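Local coordinates for SusD superfamily protein (Bacteroides fragilis NCTC 9343, PDB 3NQP), which probably binds glycans at the outer membrane, as SusD-family proteins do, although its own substrate is not established, at residues 201-215 with 228-240. Numbering follows the deposited sequence.
Sequences AATECLMGEVYLWTS and DLTIAKTHLESVL
Glu204 receives two hydrogen bonds from the facing helix, one on each carboxylate oxygen. His235 ND1 donates to the anti lone pair of Glu204 OE1 over 2.6 Å, with the carboxylate nearly perpendicular to the imidazole, and Ser238 OG donates to the syn lone pair of Glu204 OE2 over 2.7 Å. Tyr243 adds a further bond to OE2, so three side chains grip this buried acid. At the other end Thr214 OG1 donates to Asp228 OD2, approaching 34° out of the carboxylate plane; Lys171 of helix 163-181 forms a salt bridge with the same oxygen. Helices 200-216 and 228-241 form an antiparallel hairpin, consistent with the TPR-like helical pairs of SusD proteins; the axes of 201-215 and 228-240 approach to 7.8 Å, at 160° between their directions. The backbones come closest at Gly208, whose CA lies 4.1 Å from Ala232 CA and also meets Leu236 CG and CD1. One face of each of two rings is met across the contact. Met207 SE, of a selenomethionine, sits 3.7 Å from the His235 ring centroid, and the bend at chi3 (79°) brings CE to NE2; Ile231 CG2 makes a CH-pi contact over the Tyr211 ring centre. Among the apolar contacts, Leu212 CD1 meets Leu229 CD2 at 3.6 Å.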
ATOM      1  N   ALA A 201     -14.505 -10.326   0.356  1.00 12.05           N
ATOM      2  CA  ALA A 201     -14.270  -8.984   0.869  1.00 12.07           C
ATOM      3  C   ALA A 201     -13.081  -8.289   0.194  1.00 12.62           C
ATOM      4  O   ALA A 201     -13.100  -7.116  -0.068  1.00 14.21           O
ATOM      5  CB  ALA A 201     -14.067  -9.037   2.337  1.00 10.45           C
ATOM      6  N   ALA A 202     -12.016  -9.026  -0.023  1.00 11.55           N
ATOM      7  CA  ALA A 202     -10.829  -8.484  -0.623  1.00 10.54           C
ATOM      8  C   ALA A 202     -11.112  -8.032  -2.047  1.00 10.69           C
ATOM      9  O   ALA A 202     -10.646  -6.940  -2.467  1.00 10.93           O
ATOM     10  CB  ALA A 202      -9.683  -9.521  -0.584  1.00  9.41           C
ATOM     11  N   THR A 203     -11.870  -8.849  -2.790  1.00  9.55           N
ATOM     12  CA  THR A 203     -12.301  -8.456  -4.125  1.00  9.27           C
ATOM     13  C   THR A 203     -13.164  -7.187  -4.080  1.00 11.42           C
ATOM     14  O   THR A 203     -13.021  -6.277  -4.939  1.00 11.15           O
ATOM     15  CB  THR A 203     -13.029  -9.575  -4.868  1.00  9.76           C
ATOM     16  OG1 THR A 203     -12.079 -10.583  -5.219  1.00 14.69           O
ATOM     17  CG2 THR A 203     -13.721  -9.031  -6.196  1.00  8.83           C
ATOM     18  N   GLU A 204     -14.049  -7.099  -3.102  1.00 11.63           N
ATOM     19  CA  GLU A 204     -14.884  -5.893  -2.962  1.00 11.39           C
ATOM     20  C   GLU A 204     -14.021  -4.640  -2.636  1.00 10.33           C
ATOM     21  O   GLU A 204     -14.294  -3.565  -3.148  1.00 11.29           O
ATOM     22  CB  GLU A 204     -15.978  -6.084  -1.925  1.00 12.57           C
ATOM     23  CG  GLU A 204     -17.046  -7.061  -2.365  1.00 13.28           C
ATOM     24  CD  GLU A 204     -18.408  -6.727  -1.846  1.00 14.85           C
ATOM     25  OE1 GLU A 204     -19.113  -5.975  -2.548  1.00 14.66           O
ATOM     26  OE2 GLU A 204     -18.747  -7.172  -0.742  1.00 18.53           O
ATOM     27  N   CYS A 205     -12.998  -4.792  -1.785  1.00  9.71           N
ATOM     28  CA  CYS A 205     -12.059  -3.712  -1.520  1.00 11.40           C
ATOM     29  C   CYS A 205     -11.341  -3.252  -2.798  1.00 11.10           C
ATOM     30  O   CYS A 205     -11.265  -2.071  -3.104  1.00  8.74           O
ATOM     31  CB  CYS A 205     -10.989  -4.132  -0.517  1.00 13.25           C
ATOM     32  SG  CYS A 205     -11.632  -4.180   1.185  1.00 11.38           S
ATOM     33  N   LEU A 206     -10.782  -4.208  -3.504  1.00 12.08           N
ATOM     34  CA  LEU A 206     -10.166  -3.953  -4.781  1.00 11.68           C
ATOM     35  C   LEU A 206     -11.141  -3.275  -5.725  1.00 10.85           C
ATOM     36  O   LEU A 206     -10.746  -2.351  -6.449  1.00 13.40           O
ATOM     37  CB  LEU A 206      -9.594  -5.240  -5.394  1.00 12.29           C
ATOM     38  CG  LEU A 206      -8.766  -5.112  -6.664  1.00 11.99           C
ATOM     39  CD1 LEU A 206      -7.648  -4.077  -6.525  1.00  7.37           C
ATOM     40  CD2 LEU A 206      -8.177  -6.497  -6.992  1.00 11.07           C
HETATM   41  N   MSE A 207     -12.402  -3.681  -5.747  1.00 13.09           N
HETATM   42  CA  MSE A 207     -13.349  -3.002  -6.653  1.00 10.57           C
HETATM   43  C   MSE A 207     -13.542  -1.563  -6.210  1.00 10.75           C
HETATM   44  O   MSE A 207     -13.619  -0.663  -7.023  1.00 11.26           O
HETATM   45  CB  MSE A 207     -14.705  -3.722  -6.776  1.00 11.63           C
HETATM   46  CG  MSE A 207     -14.609  -5.092  -7.370  1.00 14.58           C
HETATM   47 SE   MSE A 207     -16.307  -5.984  -7.497  0.75 10.86          SE
HETATM   48  CE  MSE A 207     -16.899  -5.063  -9.057  1.00 15.09           C
ATOM     49  N   GLY A 208     -13.596  -1.336  -4.896  1.00 12.27           N
ATOM     50  CA  GLY A 208     -13.669   0.019  -4.389  1.00 10.68           C
ATOM     51  C   GLY A 208     -12.476   0.846  -4.835  1.00 11.37           C
ATOM     52  O   GLY A 208     -12.633   2.003  -5.211  1.00 12.32           O
ATOM     53  N   GLU A 209     -11.285   0.249  -4.805  1.00 10.46           N
ATOM     54  CA  GLU A 209     -10.054   0.967  -5.148  1.00 12.97           C
ATOM     55  C   GLU A 209     -10.000   1.254  -6.656  1.00 12.62           C
ATOM     56  O   GLU A 209      -9.698   2.374  -7.079  1.00 12.37           O
ATOM     57  CB  GLU A 209      -8.817   0.166  -4.721  1.00 14.22           C
ATOM     58  CG  GLU A 209      -7.535   0.966  -4.593  1.00 16.10           C
ATOM     59  CD  GLU A 209      -6.399   0.096  -4.075  1.00 19.95           C
ATOM     60  OE1 GLU A 209      -6.422  -1.138  -4.216  1.00 12.68           O
ATOM     61  OE2 GLU A 209      -5.485   0.640  -3.493  1.00 16.33           O
ATOM     62  N   VAL A 210     -10.326   0.247  -7.447  1.00 12.00           N
ATOM     63  CA  VAL A 210     -10.286   0.334  -8.917  1.00 11.23           C
ATOM     64  C   VAL A 210     -11.343   1.321  -9.454  1.00 10.59           C
ATOM     65  O   VAL A 210     -11.001   2.246 -10.191  1.00 11.73           O
ATOM     66  CB  VAL A 210     -10.482  -1.049  -9.567  1.00  9.65           C
ATOM     67  CG1 VAL A 210     -10.788  -0.899 -11.079  1.00  9.55           C
ATOM     68  CG2 VAL A 210      -9.242  -1.966  -9.324  1.00  9.62           C
ATOM     69  N   TYR A 211     -12.596   1.179  -9.027  1.00 10.05           N
ATOM     70  CA  TYR A 211     -13.661   2.073  -9.483  1.00 11.24           C
ATOM     71  C   TYR A 211     -13.533   3.537  -8.978  1.00 11.86           C
ATOM     72  O   TYR A 211     -13.822   4.490  -9.719  1.00  9.96           O
ATOM     73  CB  TYR A 211     -15.056   1.472  -9.217  1.00  9.05           C
ATOM     74  CG  TYR A 211     -15.412   0.389 -10.220  1.00  9.14           C
ATOM     75  CD1 TYR A 211     -14.971  -0.919 -10.027  1.00 13.73           C
ATOM     76  CD2 TYR A 211     -16.139   0.674 -11.333  1.00 12.66           C
ATOM     77  CE1 TYR A 211     -15.258  -1.897 -10.897  1.00 13.17           C
ATOM     78  CE2 TYR A 211     -16.444  -0.318 -12.273  1.00 13.95           C
ATOM     79  CZ  TYR A 211     -15.996  -1.599 -12.051  1.00 17.39           C
ATOM     80  OH  TYR A 211     -16.263  -2.592 -12.943  1.00 16.67           O
ATOM     81  N   LEU A 212     -13.036   3.757  -7.767  1.00 11.74           N
ATOM     82  CA  LEU A 212     -12.712   5.111  -7.395  1.00 10.11           C
ATOM     83  C   LEU A 212     -11.634   5.709  -8.299  1.00  9.94           C
ATOM     84  O   LEU A 212     -11.731   6.849  -8.745  1.00 10.12           O
ATOM     85  CB  LEU A 212     -12.195   5.215  -5.944  1.00 11.42           C
ATOM     86  CG  LEU A 212     -11.884   6.652  -5.524  1.00 13.40           C
ATOM     87  CD1 LEU A 212     -13.084   7.644  -5.639  1.00  8.27           C
ATOM     88  CD2 LEU A 212     -11.329   6.598  -4.063  1.00 10.71           C
ATOM     89  N   TRP A 213     -10.570   4.955  -8.500  1.00 11.04           N
ATOM     90  CA  TRP A 213      -9.483   5.384  -9.374  1.00 11.81           C
ATOM     91  C   TRP A 213     -10.017   5.758 -10.766  1.00 11.21           C
ATOM     92  O   TRP A 213      -9.773   6.872 -11.227  1.00 12.32           O
ATOM     93  CB  TRP A 213      -8.413   4.303  -9.480  1.00 11.31           C
ATOM     94  CG  TRP A 213      -7.305   4.678 -10.347  1.00 12.56           C
ATOM     95  CD1 TRP A 213      -7.337   4.745 -11.745  1.00 10.90           C
ATOM     96  CD2 TRP A 213      -5.989   5.116  -9.955  1.00 10.54           C
ATOM     97  NE1 TRP A 213      -6.113   5.171 -12.211  1.00 14.09           N
ATOM     98  CE2 TRP A 213      -5.277   5.407 -11.145  1.00  9.90           C
ATOM     99  CE3 TRP A 213      -5.330   5.271  -8.717  1.00 14.68           C
ATOM    100  CZ2 TRP A 213      -3.953   5.843 -11.132  1.00 10.26           C
ATOM    101  CZ3 TRP A 213      -4.012   5.693  -8.721  1.00 10.00           C
ATOM    102  CH2 TRP A 213      -3.340   5.966  -9.921  1.00 15.04           C
ATOM    103  N   THR A 214     -10.777   4.873 -11.403  1.00 10.11           N
ATOM    104  CA  THR A 214     -11.238   5.178 -12.772  1.00 12.44           C
ATOM    105  C   THR A 214     -12.280   6.300 -12.782  1.00 12.09           C
ATOM    106  O   THR A 214     -12.441   6.966 -13.806  1.00 13.81           O
ATOM    107  CB  THR A 214     -11.719   3.928 -13.535  1.00 11.10           C
ATOM    108  OG1 THR A 214     -12.768   3.302 -12.805  1.00 13.38           O
ATOM    109  CG2 THR A 214     -10.542   2.915 -13.679  1.00 12.65           C
ATOM    110  N   SER A 215     -12.958   6.525 -11.649  0.60 12.50           N
ATOM    111  CA  SER A 215     -13.843   7.676 -11.521  0.60 12.22           C
ATOM    112  C   SER A 215     -13.113   9.026 -11.704  0.60 13.64           C
ATOM    113  O   SER A 215     -13.684   9.969 -12.251  0.60 13.65           O
ATOM    114  CB  SER A 215     -14.530   7.699 -10.154  0.60 13.50           C
ATOM    115  OG  SER A 215     -15.407   6.598  -9.956  0.60 12.25           O
ATOM    116  N   ASP A 228     -18.600   5.648 -12.209  1.00 12.81           N
ATOM    117  CA  ASP A 228     -17.969   4.548 -11.508  1.00 13.65           C
ATOM    118  C   ASP A 228     -18.031   4.764 -10.000  1.00 13.61           C
ATOM    119  O   ASP A 228     -17.831   3.802  -9.240  1.00 13.46           O
ATOM    120  CB  ASP A 228     -16.513   4.381 -11.951  1.00 14.31           C
ATOM    121  CG  ASP A 228     -16.368   3.681 -13.329  1.00 10.74           C
ATOM    122  OD1 ASP A 228     -17.344   3.100 -13.860  1.00 12.46           O
ATOM    123  OD2 ASP A 228     -15.240   3.746 -13.890  1.00 12.84           O
ATOM    124  N   LEU A 229     -18.226   6.010  -9.554  1.00 12.40           N
ATOM    125  CA  LEU A 229     -18.278   6.288  -8.074  1.00 14.79           C
ATOM    126  C   LEU A 229     -19.310   5.451  -7.345  1.00 14.17           C
ATOM    127  O   LEU A 229     -19.059   4.965  -6.255  1.00 13.75           O
ATOM    128  CB  LEU A 229     -18.578   7.761  -7.773  1.00 15.94           C
ATOM    129  CG  LEU A 229     -17.468   8.767  -8.012  1.00 18.26           C
ATOM    130  CD1 LEU A 229     -18.098  10.153  -7.974  1.00 17.17           C
ATOM    131  CD2 LEU A 229     -16.305   8.633  -7.002  1.00 14.71           C
ATOM    132  N   THR A 230     -20.483   5.297  -7.956  0.50 16.15           N
ATOM    133  CA  THR A 230     -21.587   4.537  -7.344  0.50 15.94           C
ATOM    134  C   THR A 230     -21.214   3.072  -7.119  0.50 14.52           C
ATOM    135  O   THR A 230     -21.542   2.495  -6.086  0.50 14.52           O
ATOM    136  CB  THR A 230     -22.900   4.653  -8.169  0.50 16.94           C
ATOM    137  OG1 THR A 230     -22.663   4.326  -9.544  0.50 18.41           O
ATOM    138  CG2 THR A 230     -23.457   6.056  -8.087  0.50 15.40           C
ATOM    139  N   ILE A 231     -20.507   2.486  -8.078  1.00 12.29           N
ATOM    140  CA  ILE A 231     -20.057   1.102  -7.987  1.00 13.47           C
ATOM    141  C   ILE A 231     -19.012   0.949  -6.862  1.00 13.69           C
ATOM    142  O   ILE A 231     -19.082   0.035  -6.052  1.00 11.90           O
ATOM    143  CB  ILE A 231     -19.467   0.636  -9.317  1.00 13.75           C
ATOM    144  CG1 ILE A 231     -20.594   0.584 -10.374  1.00 18.57           C
ATOM    145  CG2 ILE A 231     -18.738  -0.742  -9.173  1.00 10.73           C
ATOM    146  CD1 ILE A 231     -20.128   0.389 -11.833  1.00 15.00           C
ATOM    147  N   ALA A 232     -18.050   1.844  -6.827  1.00 13.83           N
ATOM    148  CA  ALA A 232     -17.037   1.841  -5.740  1.00 13.57           C
ATOM    149  C   ALA A 232     -17.733   1.906  -4.403  1.00 11.37           C
ATOM    150  O   ALA A 232     -17.397   1.162  -3.471  1.00 12.67           O
ATOM    151  CB  ALA A 232     -16.039   2.999  -5.913  1.00 10.48           C
ATOM    152  N   LYS A 233     -18.714   2.798  -4.311  1.00  9.42           N
ATOM    153  CA  LYS A 233     -19.409   3.067  -3.060  1.00 11.64           C
ATOM    154  C   LYS A 233     -20.167   1.864  -2.570  1.00 12.55           C
ATOM    155  O   LYS A 233     -20.133   1.524  -1.405  1.00 12.34           O
ATOM    156  CB  LYS A 233     -20.371   4.220  -3.223  1.00 12.97           C
ATOM    157  CG  LYS A 233     -20.816   4.815  -1.851  1.00 13.18           C
ATOM    158  CD  LYS A 233     -21.803   5.989  -2.062  1.00 12.22           C
ATOM    159  CE  LYS A 233     -22.274   6.611  -0.739  1.00 20.11           C
ATOM    160  NZ  LYS A 233     -23.226   7.783  -1.003  1.00 14.53           N
ATOM    161  N   THR A 234     -20.872   1.205  -3.483  1.00 11.64           N
ATOM    162  CA  THR A 234     -21.630   0.043  -3.118  1.00 14.64           C
ATOM    163  C   THR A 234     -20.700  -1.034  -2.555  1.00 11.94           C
ATOM    164  O   THR A 234     -21.033  -1.702  -1.589  1.00 11.23           O
ATOM    165  CB  THR A 234     -22.433  -0.473  -4.364  1.00 15.49           C
ATOM    166  OG1 THR A 234     -23.429   0.518  -4.681  1.00 18.86           O
ATOM    167  CG2 THR A 234     -23.122  -1.836  -4.089  1.00 21.41           C
ATOM    168  N   HIS A 235     -19.551  -1.252  -3.185  1.00 12.37           N
ATOM    169  CA  HIS A 235     -18.677  -2.341  -2.767  1.00 10.86           C
ATOM    170  C   HIS A 235     -18.006  -2.003  -1.453  1.00 13.11           C
ATOM    171  O   HIS A 235     -17.894  -2.866  -0.575  1.00 11.05           O
ATOM    172  CB  HIS A 235     -17.700  -2.724  -3.898  1.00 14.97           C
ATOM    173  CG  HIS A 235     -18.376  -3.486  -4.999  1.00 13.10           C
ATOM    174  ND1 HIS A 235     -18.817  -4.782  -4.815  1.00 12.40           N
ATOM    175  CD2 HIS A 235     -18.804  -3.110  -6.233  1.00 16.97           C
ATOM    176  CE1 HIS A 235     -19.454  -5.186  -5.911  1.00 14.01           C
ATOM    177  NE2 HIS A 235     -19.463  -4.191  -6.785  1.00 12.13           N
ATOM    178  N   LEU A 236     -17.616  -0.743  -1.263  1.00  9.46           N
ATOM    179  CA  LEU A 236     -16.979  -0.383   0.016  1.00 12.18           C
ATOM    180  C   LEU A 236     -17.977  -0.446   1.172  1.00 11.89           C
ATOM    181  O   LEU A 236     -17.618  -0.853   2.279  1.00 11.46           O
ATOM    182  CB  LEU A 236     -16.317   1.004  -0.084  1.00 10.46           C
ATOM    183  CG  LEU A 236     -15.130   1.005  -1.055  1.00 11.93           C
ATOM    184  CD1 LEU A 236     -14.895   2.382  -1.611  1.00  7.88           C
ATOM    185  CD2 LEU A 236     -13.842   0.423  -0.391  1.00 14.44           C
ATOM    186  N   GLU A 237     -19.226  -0.023   0.930  1.00 13.22           N
ATOM    187  CA  GLU A 237     -20.245  -0.096   1.983  1.00 13.20           C
ATOM    188  C   GLU A 237     -20.565  -1.537   2.283  1.00 12.92           C
ATOM    189  O   GLU A 237     -20.894  -1.866   3.408  1.00 12.57           O
ATOM    190  CB  GLU A 237     -21.551   0.673   1.621  1.00 14.06           C
ATOM    191  CG  GLU A 237     -21.287   2.162   1.636  1.00 13.35           C
ATOM    192  CD  GLU A 237     -22.470   3.044   1.431  1.00 19.52           C
ATOM    193  OE1 GLU A 237     -23.418   2.617   0.751  1.00 15.98           O
ATOM    194  OE2 GLU A 237     -22.389   4.193   1.917  1.00 19.14           O
ATOM    195  N   SER A 238     -20.488  -2.387   1.278  1.00 14.70           N
ATOM    196  CA  SER A 238     -20.687  -3.839   1.506  1.00 15.15           C
ATOM    197  C   SER A 238     -19.625  -4.393   2.454  1.00 15.35           C
ATOM    198  O   SER A 238     -19.928  -5.187   3.382  1.00 15.75           O
ATOM    199  CB  SER A 238     -20.627  -4.603   0.177  1.00 11.60           C
ATOM    200  OG  SER A 238     -20.855  -5.995   0.369  1.00 14.18           O
ATOM    201  N   VAL A 239     -18.380  -3.976   2.214  1.00 12.58           N
ATOM    202  CA  VAL A 239     -17.295  -4.328   3.111  1.00 12.79           C
ATOM    203  C   VAL A 239     -17.587  -3.873   4.531  1.00 12.44           C
ATOM    204  O   VAL A 239     -17.395  -4.661   5.467  1.00 12.45           O
ATOM    205  CB  VAL A 239     -15.915  -3.835   2.610  1.00 15.24           C
ATOM    206  CG1 VAL A 239     -14.818  -4.123   3.675  1.00 11.66           C
ATOM    207  CG2 VAL A 239     -15.559  -4.491   1.229  1.00 10.92           C
ATOM    208  N   LEU A 240     -18.092  -2.641   4.711  1.00 12.80           N
ATOM    209  CA  LEU A 240     -18.391  -2.175   6.067  1.00 13.31           C
ATOM    210  C   LEU A 240     -19.512  -2.974   6.707  1.00 14.21           C
ATOM    211  O   LEU A 240     -19.526  -3.135   7.958  1.00  9.59           O
ATOM    212  CB  LEU A 240     -18.777  -0.680   6.140  1.00 14.73           C
ATOM    213  CG  LEU A 240     -17.737   0.386   5.824  1.00 19.86           C
ATOM    214  CD1 LEU A 240     -18.341   1.765   6.146  1.00 15.09           C
ATOM    215  CD2 LEU A 240     -16.408   0.116   6.595  1.00 11.76           C
TER